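Local atomic coordinates of purine nucleoside phosphorylase (Schistosoma mansoni, PDB entry 5KO5), a protein that probably catalyses the reversible phosphorolysis of purine nucleosides such as inosine and guanosine to the free base and ribose 1-phosphate, and here holds cytosine in its pocket. Residues V49-N54 with V67-L72; G120-K125 with D217-S222. One frame throughout, in Å; residues are numbered along the deposited sequence.

Contact 1: residues V49-N54 with V67-L72; sequences VIPYIN and VGNLVL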
loop_
_atom_site.group_PDB
_atom_site.type_symbol
_atom_site.label_atom_id
_atom_site.label_comp_id
_atom_site.label_asym_id
_atom_site.label_seq_id
_atom_site.Cartn_x
_atom_site.Cartn_y
_atom_site.Cartn_z
ATOM N N VAL A 49 28.416 3.054 -24.264
ATOM C CA VAL A 49 27.331 2.182 -23.826
ATOM C C VAL A 49 27.898 1.193 -22.817
ATOM O O VAL A 49 28.825 0.439 -23.130
ATOM C CB VAL A 49 26.700 1.448 -25.019
ATOM C CG1 VAL A 49 25.537 0.592 -24.554
ATOM C CG2 VAL A 49 26.253 2.442 -26.082
ATOM N N ILE A 50 27.339 1.189 -21.609
ATOM C CA ILE A 50 27.821 0.315 -20.543
ATOM C C ILE A 50 26.689 -0.597 -20.086
ATOM O O ILE A 50 25.769 -0.133 -19.399
ATOM C CB ILE A 50 28.357 1.140 -19.363
ATOM C CG1 ILE A 50 29.376 2.178 -19.841
ATOM C CG2 ILE A 50 28.970 0.227 -18.318
ATOM C CD1 ILE A 50 29.923 3.046 -18.723
ATOM N N PRO A 51 26.719 -1.891 -20.415
ATOM C CA PRO A 51 25.651 -2.791 -19.951
ATOM C C PRO A 51 25.574 -2.810 -18.429
ATOM O O PRO A 51 26.598 -2.854 -17.743
ATOM C CB PRO A 51 26.074 -4.156 -20.510
ATOM C CG PRO A 51 26.946 -3.831 -21.692
ATOM C CD PRO A 51 27.672 -2.572 -21.315
ATOM N N TYR A 52 24.341 -2.764 -17.904
ATOM C CA TYR A 52 24.153 -2.837 -16.454
ATOM C C TYR A 52 24.892 -4.039 -15.883
ATOM O O TYR A 52 25.490 -3.966 -14.805
ATOM C CB TYR A 52 22.668 -2.988 -16.100
ATOM C CG TYR A 52 21.743 -1.835 -16.428
ATOM C CD1 TYR A 52 22.224 -0.553 -16.663
ATOM C CD2 TYR A 52 20.364 -2.044 -16.494
ATOM C CE1 TYR A 52 21.349 0.492 -16.960
ATOM C CE2 TYR A 52 19.494 -1.013 -16.789
ATOM C CZ TYR A 52 19.992 0.249 -17.030
ATOM O OH TYR A 52 19.120 1.269 -17.332
ATOM N N ILE A 53 24.861 -5.158 -16.609
ATOM C CA ILE A 53 25.437 -6.405 -16.132
ATOM C C ILE A 53 26.939 -6.288 -15.904
ATOM O O ILE A 53 27.505 -7.063 -15.126
ATOM C CB ILE A 53 25.044 -7.542 -17.109
ATOM C CG1 ILE A 53 25.257 -8.917 -16.469
ATOM C CG2 ILE A 53 25.803 -7.408 -18.422
ATOM C CD1 ILE A 53 24.695 -10.074 -17.293
ATOM N N ASN A 54 27.600 -5.321 -16.545
ATOM C CA ASN A 54 29.031 -5.101 -16.368
ATOM C C ASN A 54 29.369 -4.184 -15.196
ATOM O O ASN A 54 30.543 -4.117 -14.813
ATOM C CB ASN A 54 29.660 -4.510 -17.644
ATOM C CG ASN A 54 29.633 -5.471 -18.817
ATOM O OD1 ASN A 54 29.497 -6.681 -18.642
ATOM N ND2 ASN A 54 29.773 -4.931 -20.026
ATOM N N VAL A 67 16.529 -4.608 -22.831
ATOM C CA VAL A 67 17.774 -3.843 -22.798
ATOM C C VAL A 67 18.054 -3.307 -21.396
ATOM O O VAL A 67 17.140 -2.996 -20.619
ATOM C CB VAL A 67 17.745 -2.721 -23.853
ATOM C CG1 VAL A 67 16.715 -1.660 -23.483
ATOM C CG2 VAL A 67 19.132 -2.109 -24.040
ATOM N N GLY A 68 19.339 -3.201 -21.067
ATOM C CA GLY A 68 19.760 -2.638 -19.799
ATOM C C GLY A 68 21.156 -2.053 -19.881
ATOM O O GLY A 68 22.138 -2.733 -19.567
ATOM N N ASN A 69 21.260 -0.796 -20.323
ATOM C CA ASN A 69 22.541 -0.134 -20.531
ATOM C C ASN A 69 22.503 1.255 -19.918
ATOM O O ASN A 69 21.464 1.921 -19.932
ATOM C CB ASN A 69 22.828 0.083 -22.020
ATOM C CG ASN A 69 23.013 -1.205 -22.785
ATOM O OD1 ASN A 69 23.703 -2.123 -22.331
ATOM N ND2 ASN A 69 22.413 -1.276 -23.962
ATOM N N LEU A 70 23.640 1.680 -19.378
ATOM C CA LEU A 70 23.891 3.084 -19.094
ATOM C C LEU A 70 24.620 3.671 -20.295
ATOM O O LEU A 70 25.611 3.101 -20.758
ATOM C CB LEU A 70 24.779 3.199 -17.858
ATOM C CG LEU A 70 24.523 4.340 -16.881
ATOM C CD1 LEU A 70 23.105 4.264 -16.319
ATOM C CD2 LEU A 70 25.549 4.284 -15.758
ATOM N N VAL A 71 24.127 4.794 -20.808
ATOM C CA VAL A 71 24.703 5.433 -21.989
ATOM C C VAL A 71 25.160 6.833 -21.601
ATOM O O VAL A 71 24.362 7.637 -21.105
ATOM C CB VAL A 71 23.702 5.477 -23.155
ATOM C CG1 VAL A 71 24.361 6.049 -24.405
ATOM C CG2 VAL A 71 23.134 4.084 -23.422
ATOM N N LEU A 72 26.442 7.121 -21.817
ATOM C CA LEU A 72 27.015 8.419 -21.498
ATOM C C LEU A 72 27.543 9.074 -22.763
ATOM O O LEU A 72 28.050 8.401 -23.666
ATOM C CB LEU A 72 28.165 8.299 -20.489
ATOM C CG LEU A 72 27.757 7.797 -19.102
ATOM C CD1 LEU A 72 27.974 6.298 -18.979
ATOM C CD2 LEU A 72 28.506 8.551 -18.021
HETATM O O HOH W 1 22.781 -5.431 -18.980
#
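The ring of Y52 lies flat against the backbone of G68 and N69. G68 C and N69 N both sit over the centre of one ring face, G68 C 3.4 Å above its plane. G68 CA adds a CH-pi contact to that face, 3.8 Å from the ring centroid. L70 N approaches CE1 obliquely, and L70 CD1 packs beside the same ring atom. The ring of F58 also meets Y52, at about 40°. CG of Y52 stands beside its backbone N (chi1 -66°), which folds the ring back over residues 68 and 69. The Y52 hydroxyl is hydrogen-bonded to the G85 carbonyl, which probably restrains the ring.

The amide of N69 is the other flat group. V49 CG1 rests on its carbon CG at 3.6 Å. OD1 points to the proline on the neighbouring strand, 3.1 Å from P51 CA. ND2 is hydrogen-bonded to the side chain of Q84.

Strands 49-51 and 69-72 run antiparallel. I50 N donates to L70 O at 2.7 Å, and L70 N donates to I50 O at 2.8 Å. P51 faces N69 as a non-hydrogen-bonded pair, and the next bond is Y52 N to G68 O at 2.8 Å, nearly straight (173°). A water also donates to G68 O and accepts from I53 N. On the side of I50 and L70, I50 CD1 meets L72 CD1 at 3.8 Å, next to helix 9-23.

Backbone bonds therefore fix the register, while the aromatic face covers the 68-69 peptide and probably limits its contact with water.

Contact 2: residues G120-K125 with D217-S222; sequences GGINRK and DVVGMS. With CYT (6-aminopyrimidin-2(1H)-one), chain B.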
loop_
_atom_site.group_PDB
_atom_site.type_symbol
_atom_site.label_atom_id
_atom_site.label_comp_id
_atom_site.label_asym_id
_atom_site.label_seq_id
_atom_site.Cartn_x
_atom_site.Cartn_y
_atom_site.Cartn_z
ATOM N N GLY A 120 -1.957 7.569 -18.050
ATOM C CA GLY A 120 -3.366 7.781 -18.315
ATOM C C GLY A 120 -3.819 9.162 -17.861
ATOM O O GLY A 120 -3.461 9.616 -16.774
ATOM N N GLY A 121 -4.619 9.810 -18.699
ATOM C CA GLY A 121 -5.191 11.096 -18.326
ATOM C C GLY A 121 -6.455 10.917 -17.497
ATOM O O GLY A 121 -7.334 10.121 -17.844
ATOM N N ILE A 122 -6.542 11.659 -16.398
ATOM C CA ILE A 122 -7.720 11.693 -15.540
ATOM C C ILE A 122 -8.481 13.002 -15.707
ATOM O O ILE A 122 -9.698 13.004 -15.889
ATOM C CB ILE A 122 -7.326 11.470 -14.063
ATOM C CG1 ILE A 122 -6.604 10.135 -13.871
ATOM C CG2 ILE A 122 -8.561 11.552 -13.172
ATOM C CD1 ILE A 122 -7.488 8.905 -14.112
ATOM N N ASN A 123 -7.767 14.128 -15.634
ATOM C CA ASN A 123 -8.359 15.441 -15.860
ATOM C C ASN A 123 -9.039 15.484 -17.221
ATOM O O ASN A 123 -8.500 15.004 -18.221
ATOM C CB ASN A 123 -7.251 16.502 -15.824
ATOM C CG ASN A 123 -7.798 17.928 -15.777
ATOM O OD1 ASN A 123 -8.490 18.376 -16.685
ATOM N ND2 ASN A 123 -7.474 18.642 -14.705
ATOM N N ARG A 124 -10.225 16.092 -17.260
ATOM C CA ARG A 124 -10.998 16.111 -18.492
ATOM C C ARG A 124 -10.336 16.898 -19.603
ATOM O O ARG A 124 -10.665 16.680 -20.773
ATOM C CB ARG A 124 -12.392 16.691 -18.238
ATOM C CG ARG A 124 -13.523 15.873 -18.872
ATOM C CD ARG A 124 -13.767 14.541 -18.187
ATOM N NE ARG A 124 -12.750 14.155 -17.220
ATOM C CZ ARG A 124 -12.751 14.492 -15.938
ATOM N NH1 ARG A 124 -13.753 15.198 -15.418
ATOM N NH2 ARG A 124 -11.734 14.104 -15.192
ATOM N N LYS A 125 -9.438 17.821 -19.273
ATOM C CA LYS A 125 -8.819 18.632 -20.311
ATOM C C LYS A 125 -7.793 17.857 -21.125
ATOM O O LYS A 125 -7.323 18.367 -22.146
ATOM C CB LYS A 125 -8.171 19.863 -19.685
ATOM C CG LYS A 125 -9.159 20.825 -19.052
ATOM C CD LYS A 125 -8.420 21.958 -18.366
ATOM C CE LYS A 125 -9.373 23.000 -17.819
ATOM N NZ LYS A 125 -8.632 24.136 -17.204
ATOM N N ASP A 217 -4.510 14.429 -11.802
ATOM C CA ASP A 217 -4.635 14.751 -13.217
ATOM C C ASP A 217 -4.206 13.626 -14.141
ATOM O O ASP A 217 -4.780 13.495 -15.226
ATOM C CB ASP A 217 -3.831 16.013 -13.540
ATOM C CG ASP A 217 -4.318 17.211 -12.744
ATOM O OD1 ASP A 217 -5.483 17.605 -12.961
ATOM O OD2 ASP A 217 -3.578 17.743 -11.896
ATOM N N VAL A 218 -3.196 12.838 -13.759
ATOM C CA VAL A 218 -2.672 11.741 -14.566
ATOM C C VAL A 218 -2.337 10.590 -13.625
ATOM O O VAL A 218 -2.163 10.785 -12.421
ATOM C CB VAL A 218 -1.432 12.125 -15.416
ATOM C CG1 VAL A 218 -1.679 13.402 -16.204
ATOM C CG2 VAL A 218 -0.214 12.291 -14.549
ATOM N N VAL A 219 -2.266 9.378 -14.178
ATOM C CA VAL A 219 -1.911 8.194 -13.394
ATOM C C VAL A 219 -0.919 7.347 -14.183
ATOM O O VAL A 219 -1.045 7.191 -15.405
ATOM C CB VAL A 219 -3.162 7.387 -12.967
ATOM C CG1 VAL A 219 -3.955 6.890 -14.179
ATOM C CG2 VAL A 219 -2.782 6.215 -12.061
ATOM N N GLY A 220 0.084 6.809 -13.494
ATOM C CA GLY A 220 1.010 5.911 -14.156
ATOM C C GLY A 220 1.749 5.088 -13.130
ATOM O O GLY A 220 1.518 5.212 -11.926
ATOM N N MET A 221 2.676 4.265 -13.627
ATOM C CA MET A 221 3.289 3.200 -12.838
ATOM C C MET A 221 4.779 3.419 -12.590
ATOM O O MET A 221 5.503 2.464 -12.283
ATOM C CB MET A 221 3.067 1.838 -13.493
ATOM C CG MET A 221 1.630 1.521 -13.825
ATOM S SD MET A 221 1.535 -0.040 -14.720
ATOM C CE MET A 221 -0.175 0.032 -15.259
ATOM N N SER A 222 5.259 4.646 -12.705
ATOM C CA SER A 222 6.694 4.859 -12.613
ATOM C C SER A 222 6.942 6.228 -12.005
ATOM O O SER A 222 6.041 6.836 -11.417
ATOM C CB SER A 222 7.335 4.753 -14.007
ATOM O OG SER A 222 6.952 5.856 -14.801
HETATM N N3 CYT B . -1.937 4.030 -17.531
HETATM C C4 CYT B . -2.275 4.371 -18.775
HETATM N N1 CYT B . 0.345 3.991 -18.193
HETATM C C2 CYT B . -0.636 3.819 -17.209
HETATM O O2 CYT B . -0.306 3.460 -16.074
HETATM N N4 CYT B . -3.575 4.552 -19.034
HETATM C C5 CYT B . -1.289 4.561 -19.792
HETATM C C6 CYT B . -0.007 4.356 -19.458
#
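One carbonyl oxygen, D217 O, accepts two successive backbone N-H groups, I122 N at 2.8 Å and N123 N at 3.1 Å. Both donors reach it from the same face of its carbonyl plane. The two side chains next to it are joined as well. N123 and D217 lie side by side, and N123 ND2 donates to D217 OD1 at 2.8 Å. The carboxylate oxygen lies nearly in the amide plane, although the two flat groups are turned 35° apart. The other oxygen, OD2, takes the N-H of V193. N123 OD1 accepts from K125 N at 2.8 Å, which makes an Asx turn and fixes the amide at both ends.

Before the turn, G120 and V219 form an antiparallel hydrogen-bonded pair, G120 N to V219 O and V219 N to G120 O. I122 CD1 touches V219 CG1 at 4.1 Å, and both side chains pack against helix 205-213.

Cytosine lies against this strand end. Its C4 is 3.3 Å from G120 N, and its O2 is 3.5 Å from M221 CE. E203 and N245 hydrogen-bond the ligand. G120, V219, G220 and M221 line the cytosine pocket, consistent with the base site of a purine nucleoside phosphorylase.

How the contacts relate
Contact 1 comes first along the chain and is complete before contact 2 opens. Their centres are 31 Å apart, on opposite sides of the chain's centre, and their nearest atoms are about 13 Å apart. Both belong to the same mixed sheet. From strand 47-51 the pairing passes through 69-75, 78-84, 29-32 and 112-121 to strand 218-220. Contact 1 is a local pairing, with 12 residues between its segments. Contact 2 joins segments separated by 91 residues that include helices and strands. The first packs the sheet against helix 9-23, away from the ligand. The second forms part of the cytosine pocket, and M221 packs on F161 of a neighbouring subunit.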